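Local coordinates for protein nitroalkane oxidase (PDB 3MKH) that uses FAD to oxidise nitroalkanes to aldehydes or ketones, releasing nitrite and reducing oxygen to hydrogen peroxide, at residues 87-90 and 91-94; 406-409 and 410-413. All blocks are in the same frame, centred on the assembly; numbering follows the deposited sequence.

Contact 1 and contact 2 are both local, one at the start of a helix in the N-terminal domain of this acyl-CoA dehydrogenase relative, the other within a helix of the C-terminal domain. Their centres lie about 29 Å apart on opposite sides of the chain's centre, with nearest atoms about 12 Å apart. Both reach a bound FAD: the side chains of Leu94 in contact 1 and of Arg408 in contact 2 each come to about 4 Å of one. Contact 2 also reaches the active site, since the side chain of Arg406 is about 3 Å from that of Asp399, the inferred proton acceptor, while Leu94 is about 4 Å from the side chain of Phe398.

Contact 1: 87-90 and 91-94; sequences SVEP and SAAL
Glu89 reaches forward with its side chain to Ala92, where OE2 accepts a hydrogen bond from the backbone N at 2.9 Å. The N-H points well at the oxygen (161°), but it arrives on the anti side of the carboxylate and 28° out of its plane. With CG anti to the backbone N (chi1 161°) and a bend at chi2, the chain bends over the first turn of the helix and brings OE2 to Ala92 N. The same OE2 also bonds Tyr33 OH of helix 9-33, so two donors grip it. The other oxygen works through water: water 1 donates to Glu89 OE1 and accepts from Ser91 N, which ties a second amide of the turn to the same carboxylate.

This is an N-cap. Helix 75-88 ends just before Glu89, and helix 90-109 starts at Pro90, whose ring nitrogen has no hydrogen to offer. A negative group at this end would probably also be favoured by the helix dipole. Replacing Glu89 with an alanine would probably leave Ala92 N without its cap and Tyr33 OH without this acceptor.

Backbone bonds carry the turn onward: Ala93 N to Glu89 O is long at 3.3 Å, and Leu94 N to Pro90 O is 2.9 Å.

Carbon contacts surround the cap: Ala92 CB lies 3.8 Å from Glu89 CG, and Ser91 CB comes 3.3 Å from Glu89 OE2; Ser91 OG is hydrogen-bonded to Ser237 OG. Leu94 packs on Phe398, Met280 and the FAD.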
loop_
_atom_site.group_PDB
_atom_site.type_symbol
_atom_site.label_atom_id
_atom_site.label_comp_id
_atom_site.label_asym_id
_atom_site.label_seq_id
_atom_site.Cartn_x
_atom_site.Cartn_y
_atom_site.Cartn_z
ATOM N N SER A 87 -14.962 4.426 -19.998
ATOM C CA SER A 87 -14.489 5.755 -19.672
ATOM C C SER A 87 -15.638 6.752 -19.800
ATOM O O SER A 87 -15.536 7.882 -19.336
ATOM C CB SER A 87 -13.325 6.168 -20.585
ATOM O OG SER A 87 -13.790 6.575 -21.868
ATOM N N VAL A 88 -16.726 6.329 -20.432
ATOM C CA VAL A 88 -17.828 7.238 -20.735
ATOM C C VAL A 88 -19.113 6.943 -19.964
ATOM O O VAL A 88 -19.667 7.828 -19.332
ATOM C CB VAL A 88 -18.155 7.264 -22.251
ATOM C CG1 VAL A 88 -19.434 8.056 -22.507
ATOM C CG2 VAL A 88 -16.988 7.858 -23.045
ATOM N N GLU A 89 -19.597 5.708 -20.026
ATOM C CA GLU A 89 -20.849 5.357 -19.343
ATOM C C GLU A 89 -20.847 3.873 -19.013
ATOM O O GLU A 89 -21.288 3.036 -19.814
ATOM C CB GLU A 89 -22.080 5.785 -20.177
ATOM C CG GLU A 89 -23.416 5.096 -19.829
ATOM C CD GLU A 89 -23.789 5.207 -18.371
ATOM O OE1 GLU A 89 -23.284 6.120 -17.681
ATOM O OE2 GLU A 89 -24.593 4.372 -17.905
ATOM N N PRO A 90 -20.312 3.529 -17.833
ATOM C CA PRO A 90 -20.162 2.116 -17.449
ATOM C C PRO A 90 -21.479 1.339 -17.370
ATOM O O PRO A 90 -21.504 0.184 -17.774
ATOM C CB PRO A 90 -19.539 2.195 -16.053
ATOM C CG PRO A 90 -18.807 3.524 -16.031
ATOM C CD PRO A 90 -19.616 4.449 -16.911
ATOM N N SER A 91 -22.539 1.936 -16.830
ATOM C CA SER A 91 -23.747 1.165 -16.541
ATOM C C SER A 91 -24.443 0.655 -17.811
ATOM O O SER A 91 -24.698 -0.547 -17.950
ATOM C CB SER A 91 -24.718 1.964 -15.657
ATOM O OG SER A 91 -25.856 1.178 -15.336
ATOM N N ALA A 92 -24.737 1.559 -18.741
ATOM C CA ALA A 92 -25.382 1.154 -19.984
ATOM C C ALA A 92 -24.449 0.254 -20.788
ATOM O O ALA A 92 -24.900 -0.658 -21.483
ATOM C CB ALA A 92 -25.800 2.368 -20.803
ATOM N N ALA A 93 -23.146 0.490 -20.678
ATOM C CA ALA A 93 -22.179 -0.390 -21.344
ATOM C C ALA A 93 -22.277 -1.830 -20.836
ATOM O O ALA A 93 -22.257 -2.780 -21.622
ATOM C CB ALA A 93 -20.756 0.132 -21.166
ATOM N N LEU A 94 -22.372 -1.997 -19.522
ATOM C CA LEU A 94 -22.304 -3.336 -18.949
ATOM C C LEU A 94 -23.478 -4.204 -19.414
ATOM O O LEU A 94 -23.324 -5.407 -19.645
ATOM C CB LEU A 94 -22.250 -3.268 -17.417
ATOM C CG LEU A 94 -22.050 -4.636 -16.749
ATOM C CD1 LEU A 94 -20.819 -5.316 -17.328
ATOM C CD2 LEU A 94 -21.931 -4.490 -15.243
HETATM O O HOH W 1 -22.660 4.648 -15.217
#

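Contact 2: 406-409 and 410-413; sequences RRRH and LQQL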
loop_
_atom_site.group_PDB
_atom_site.type_symbol
_atom_site.label_atom_id
_atom_site.label_comp_id
_atom_site.label_asym_id
_atom_site.label_seq_id
_atom_site.Cartn_x
_atom_site.Cartn_y
_atom_site.Cartn_z
ATOM N N ARG A 406 -10.607 -15.608 -8.388
ATOM C CA ARG A 406 -9.451 -15.317 -9.238
ATOM C C ARG A 406 -8.103 -15.722 -8.591
ATOM O O ARG A 406 -7.294 -16.403 -9.231
ATOM C CB ARG A 406 -9.451 -13.859 -9.721
ATOM C CG ARG A 406 -10.728 -13.417 -10.456
ATOM C CD ARG A 406 -11.210 -14.429 -11.502
ATOM N NE ARG A 406 -12.100 -13.782 -12.477
ATOM C CZ ARG A 406 -12.228 -14.142 -13.754
ATOM N NH1 ARG A 406 -11.538 -15.174 -14.241
ATOM N NH2 ARG A 406 -13.049 -13.463 -14.552
ATOM N N ARG A 407 -7.850 -15.332 -7.344
ATOM C CA ARG A 407 -6.583 -15.732 -6.719
ATOM C C ARG A 407 -6.470 -17.252 -6.457
ATOM O O ARG A 407 -5.362 -17.790 -6.440
ATOM C CB ARG A 407 -6.277 -14.929 -5.450
ATOM C CG ARG A 407 -5.960 -13.448 -5.707
ATOM C CD ARG A 407 -5.412 -12.746 -4.431
ATOM N NE ARG A 407 -5.026 -11.367 -4.727
ATOM C CZ ARG A 407 -5.849 -10.328 -4.629
ATOM N NH1 ARG A 407 -7.096 -10.495 -4.190
ATOM N NH2 ARG A 407 -5.419 -9.120 -4.945
ATOM N N ARG A 408 -7.599 -17.927 -6.228
ATOM C CA ARG A 408 -7.614 -19.390 -6.068
ATOM C C ARG A 408 -7.242 -20.067 -7.383
ATOM O O ARG A 408 -6.603 -21.113 -7.392
ATOM C CB ARG A 408 -8.987 -19.911 -5.629
ATOM C CG ARG A 408 -9.461 -19.449 -4.263
ATOM C CD ARG A 408 -8.332 -19.455 -3.247
ATOM N NE ARG A 408 -8.125 -18.102 -2.763
ATOM C CZ ARG A 408 -6.944 -17.541 -2.531
ATOM N NH1 ARG A 408 -5.815 -18.214 -2.717
ATOM N NH2 ARG A 408 -6.906 -16.282 -2.103
ATOM N N HIS A 409 -7.674 -19.495 -8.502
ATOM C CA HIS A 409 -7.252 -20.028 -9.789
ATOM C C HIS A 409 -5.743 -19.837 -10.001
ATOM O O HIS A 409 -5.053 -20.774 -10.380
ATOM C CB HIS A 409 -8.078 -19.435 -10.927
ATOM C CG HIS A 409 -9.469 -19.987 -10.998
ATOM N ND1 HIS A 409 -9.923 -20.727 -12.067
ATOM C CD2 HIS A 409 -10.495 -19.932 -10.117
ATOM C CE1 HIS A 409 -11.176 -21.088 -11.852
ATOM N NE2 HIS A 409 -11.546 -20.620 -10.674
ATOM N N LEU A 410 -5.230 -18.640 -9.722
ATOM C CA LEU A 410 -3.787 -18.406 -9.804
ATOM C C LEU A 410 -3.022 -19.417 -8.933
ATOM O O LEU A 410 -2.014 -19.984 -9.350
ATOM C CB LEU A 410 -3.465 -16.969 -9.391
ATOM C CG LEU A 410 -3.959 -15.925 -10.396
ATOM C CD1 LEU A 410 -3.854 -14.493 -9.838
ATOM C CD2 LEU A 410 -3.193 -16.053 -11.720
ATOM N N GLN A 411 -3.519 -19.650 -7.726
ATOM C CA GLN A 411 -2.916 -20.639 -6.828
ATOM C C GLN A 411 -2.878 -22.058 -7.431
ATOM O O GLN A 411 -1.849 -22.730 -7.373
ATOM C CB GLN A 411 -3.647 -20.627 -5.480
ATOM C CG GLN A 411 -3.181 -21.666 -4.462
ATOM C CD GLN A 411 -3.928 -21.562 -3.130
ATOM O OE1 GLN A 411 -3.446 -22.047 -2.104
ATOM N NE2 GLN A 411 -5.110 -20.940 -3.144
ATOM N N GLN A 412 -3.990 -22.513 -8.009
ATOM C CA GLN A 412 -4.022 -23.834 -8.649
ATOM C C GLN A 412 -3.092 -23.944 -9.861
ATOM O O GLN A 412 -2.501 -24.998 -10.104
ATOM C CB GLN A 412 -5.451 -24.224 -9.033
ATOM C CG GLN A 412 -6.357 -24.375 -7.819
ATOM C CD GLN A 412 -5.814 -25.388 -6.811
ATOM O OE1 GLN A 412 -5.314 -26.454 -7.190
ATOM N NE2 GLN A 412 -5.918 -25.060 -5.519
ATOM N N LEU A 413 -2.962 -22.861 -10.620
ATOM C CA LEU A 413 -2.023 -22.836 -11.745
ATOM C C LEU A 413 -0.584 -23.049 -11.280
ATOM O O LEU A 413 0.118 -23.911 -11.809
ATOM C CB LEU A 413 -2.139 -21.528 -12.528
ATOM C CG LEU A 413 -3.434 -21.401 -13.338
ATOM C CD1 LEU A 413 -3.648 -19.971 -13.892
ATOM C CD2 LEU A 413 -3.450 -22.438 -14.463
HETATM O O HOH W 2 -7.079 -22.610 -4.795
#
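Two bends, at chi2 (-41°) and chi3 (118°), curl the Arg408 side chain back along its own helix, while Gln411 runs out straight from CG, which is anti to the backbone N. The guanidinium and the amide thus end up beside each other one turn apart, with their planes 84° apart, and Gln411 CD lies at the guanidinium's edge. Arg407 CB sits over one guanidinium face, 3.6 Å above the plane and toward its rim. The charge is answered elsewhere: Arg408 NH2 makes a salt bridge to Asp315 of the second subunit and a hydrogen bond to Val403 O.

Gln412, bent at chi2, turns back toward the preceding turn. Its CG comes 3.3 Å from Arg408 O, and water 2 donates to that carbonyl while accepting from Gln412 NE2. Since Gln412 N also bonds Arg408 O at 3.0 Å, the oxygen holds two donors. Leu410 CG leans on Arg406 O (3.6 Å) and Leu413 CG on His409 O (3.4 Å), beside regular i to i+4 backbone bonds.

Helix 402-415 belongs to the C-terminal domain of the acyl-CoA dehydrogenase family. Arg408 touches a bound FAD, Gln311 of the second subunit and Ala312 of the third. Arg406 turns inward to Asp399, the inferred proton acceptor, and packs on helix 262-298. Arg407 pairs with Glu361 of helix 345-374, against which both leucines also rest, and Leu410 and Gln411 meet Ile322 and Leu308 of the second subunit.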